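Local coordinates for protein VIN1 (Oscarella pearsei, PDB 6BFI) that binds actin filaments and may take part in cell-cell adhesion, as a member of the vinculin/alpha-catenin family, at residues 443-448 against 477-482. Numbering follows the deposited sequence.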
loop_
_atom_site.group_PDB
_atom_site.type_symbol
_atom_site.label_atom_id
_atom_site.label_comp_id
_atom_site.label_asym_id
_atom_site.label_seq_id
_atom_site.Cartn_x
_atom_site.Cartn_y
_atom_site.Cartn_z
ATOM N N ALA A 443 6.853 2.391 12.220
ATOM C CA ALA A 443 6.994 1.358 13.244
ATOM C C ALA A 443 8.397 0.762 13.232
ATOM O O ALA A 443 8.970 0.472 14.292
ATOM C CB ALA A 443 5.942 0.268 13.042
ATOM N N LYS A 444 8.969 0.580 12.039
ATOM C CA LYS A 444 10.357 0.142 11.944
ATOM C C LYS A 444 11.300 1.166 12.561
ATOM O O LYS A 444 12.248 0.800 13.270
ATOM C CB LYS A 444 10.723 -0.123 10.484
ATOM C CG LYS A 444 12.210 -0.010 10.193
ATOM C CD LYS A 444 12.580 -0.647 8.864
ATOM C CE LYS A 444 14.060 -0.456 8.571
ATOM N NZ LYS A 444 14.531 -1.297 7.437
ATOM N N LEU A 445 11.050 2.456 12.317
ATOM C CA LEU A 445 11.920 3.488 12.876
ATOM C C LEU A 445 11.899 3.468 14.400
ATOM O O LEU A 445 12.951 3.565 15.043
ATOM C CB LEU A 445 11.516 4.864 12.353
ATOM C CG LEU A 445 12.412 6.015 12.816
ATOM C CD1 LEU A 445 13.844 5.786 12.367
ATOM C CD2 LEU A 445 11.892 7.353 12.300
ATOM N N ARG A 446 10.711 3.346 15.001
ATOM C CA ARG A 446 10.637 3.226 16.455
ATOM C C ARG A 446 11.391 1.990 16.937
ATOM O O ARG A 446 12.202 2.059 17.878
ATOM C CB ARG A 446 9.177 3.170 16.905
ATOM C CG ARG A 446 8.357 4.415 16.589
ATOM C CD ARG A 446 6.956 4.299 17.176
ATOM N NE ARG A 446 6.266 5.584 17.234
ATOM C CZ ARG A 446 5.285 5.945 16.413
ATOM N NH1 ARG A 446 4.870 5.117 15.463
ATOM N NH2 ARG A 446 4.719 7.137 16.542
ATOM N N ASP A 447 11.148 0.850 16.280
ATOM C CA ASP A 447 11.751 -0.407 16.712
ATOM C C ASP A 447 13.274 -0.327 16.705
ATOM O O ASP A 447 13.926 -0.688 17.691
ATOM C CB ASP A 447 11.263 -1.552 15.825
ATOM C CG ASP A 447 11.816 -2.895 16.256
ATOM O OD1 ASP A 447 11.360 -3.419 17.296
ATOM O OD2 ASP A 447 12.702 -3.427 15.555
ATOM N N ILE A 448 13.861 0.150 15.603
ATOM C CA ILE A 448 15.315 0.267 15.552
ATOM C C ILE A 448 15.798 1.371 16.483
ATOM O O ILE A 448 16.935 1.330 16.970
ATOM C CB ILE A 448 15.798 0.490 14.105
ATOM C CG1 ILE A 448 17.326 0.420 14.031
ATOM C CG2 ILE A 448 15.311 1.827 13.570
ATOM C CD1 ILE A 448 17.918 -0.829 14.663
ATOM N N GLU A 477 23.877 3.728 11.321
ATOM C CA GLU A 477 23.560 3.731 9.897
ATOM C C GLU A 477 22.231 3.042 9.609
ATOM O O GLU A 477 21.549 3.401 8.641
ATOM C CB GLU A 477 24.692 3.078 9.106
ATOM C CG GLU A 477 26.005 3.838 9.205
ATOM C CD GLU A 477 27.159 3.097 8.560
ATOM O OE1 GLU A 477 27.713 3.602 7.560
ATOM O OE2 GLU A 477 27.508 2.003 9.054
ATOM N N LYS A 478 21.842 2.056 10.423
ATOM C CA LYS A 478 20.508 1.483 10.267
ATOM C C LYS A 478 19.430 2.508 10.598
ATOM O O LYS A 478 18.440 2.639 9.862
ATOM C CB LYS A 478 20.355 0.241 11.145
ATOM C CG LYS A 478 21.190 -0.936 10.682
ATOM C CD LYS A 478 20.825 -1.321 9.260
ATOM C CE LYS A 478 21.902 -2.185 8.631
ATOM N NZ LYS A 478 21.570 -2.535 7.224
ATOM N N TRP A 479 19.613 3.250 11.694
ATOM C CA TRP A 479 18.649 4.287 12.043
ATOM C C TRP A 479 18.586 5.361 10.964
ATOM O O TRP A 479 17.497 5.817 10.597
ATOM C CB TRP A 479 18.995 4.906 13.396
ATOM C CG TRP A 479 17.951 5.876 13.889
ATOM C CD1 TRP A 479 16.948 5.617 14.778
ATOM C CD2 TRP A 479 17.801 7.251 13.507
ATOM N NE1 TRP A 479 16.187 6.746 14.977
ATOM C CE2 TRP A 479 16.690 7.762 14.208
ATOM C CE3 TRP A 479 18.500 8.100 12.644
ATOM C CZ2 TRP A 479 16.265 9.080 14.073
ATOM C CZ3 TRP A 479 18.073 9.406 12.509
ATOM C CH2 TRP A 479 16.966 9.884 13.219
ATOM N N LEU A 480 19.743 5.776 10.442
ATOM C CA LEU A 480 19.756 6.794 9.396
ATOM C C LEU A 480 19.093 6.289 8.122
ATOM O O LEU A 480 18.415 7.051 7.423
ATOM C CB LEU A 480 21.190 7.243 9.111
ATOM C CG LEU A 480 21.849 8.138 10.161
ATOM C CD1 LEU A 480 23.281 8.485 9.760
ATOM C CD2 LEU A 480 21.028 9.398 10.378
ATOM N N GLU A 481 19.278 5.008 7.799
ATOM C CA GLU A 481 18.637 4.451 6.612
ATOM C C GLU A 481 17.120 4.447 6.761
ATOM O O GLU A 481 16.397 4.954 5.891
ATOM C CB GLU A 481 19.161 3.039 6.348
ATOM C CG GLU A 481 18.374 2.279 5.290
ATOM C CD GLU A 481 17.662 1.062 5.853
ATOM O OE1 GLU A 481 18.230 0.398 6.748
ATOM O OE2 GLU A 481 16.532 0.773 5.403
ATOM N N ALA A 482 16.619 3.888 7.867
ATOM C CA ALA A 482 15.174 3.848 8.077
ATOM C C ALA A 482 14.583 5.252 8.112
ATOM O O ALA A 482 13.541 5.513 7.495
ATOM C CB ALA A 482 14.852 3.100 9.369
#
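Lys-444 and Leu-445 reach across to Glu-481, Ala-482 and Trp-479 where two helices of a vinculin-family helical bundle, 432-449 and 466-493, run antiparallel. The segment axes come within 9.5 Å at an angle of 164°, and the CA atoms of Leu-445 and Ala-482 are 5.8 Å apart, a spacing consistent with the small side chain of Ala-482.

Lys-444 can be followed outward. Its CB starts neither at nor directly away from the partner helix, but chi1 of 156° sets CG anti to the backbone N, and the extended chain beyond it bridges the interface. CG lies at the limit of contact with the methyl of Ala-482; after CD, CE of Lys-444 packs on CB of Ala-482 at 3.7 Å. NZ of Lys-444 forms a salt bridge with OE2 of Glu-481 at 3.5 Å, the two side chains crossing at about a right angle. With an alanine in its place, Glu-481 would probably lose its ion-pair mate here and the methyl of Ala-482 the packing of CE.

Away from the ion pair the contact is apolar. Leu-445 puts CD1 over one face of the Trp-479 indole, 3.9 Å from the centroid of the five-membered ring and 21° off its normal, which identifies a CH-pi contact. CD1 of Leu-445 also lies 4.1 Å from CB of Ala-482. The bond from CA to CB of Ile-448 is directed toward helix 466-493, and CG1 of Ile-448 meets CB of Lys-478 at 4.2 Å.

Helix 399-427 also packs here, Leu-417 touching both Leu-445 and Trp-479. The indole N-H makes weak hydrogen bonds to Ser-449 OG and Thr-414 OG1, while NE1 of Trp-479 itself sits 3.6 Å from CD1 of Leu-445.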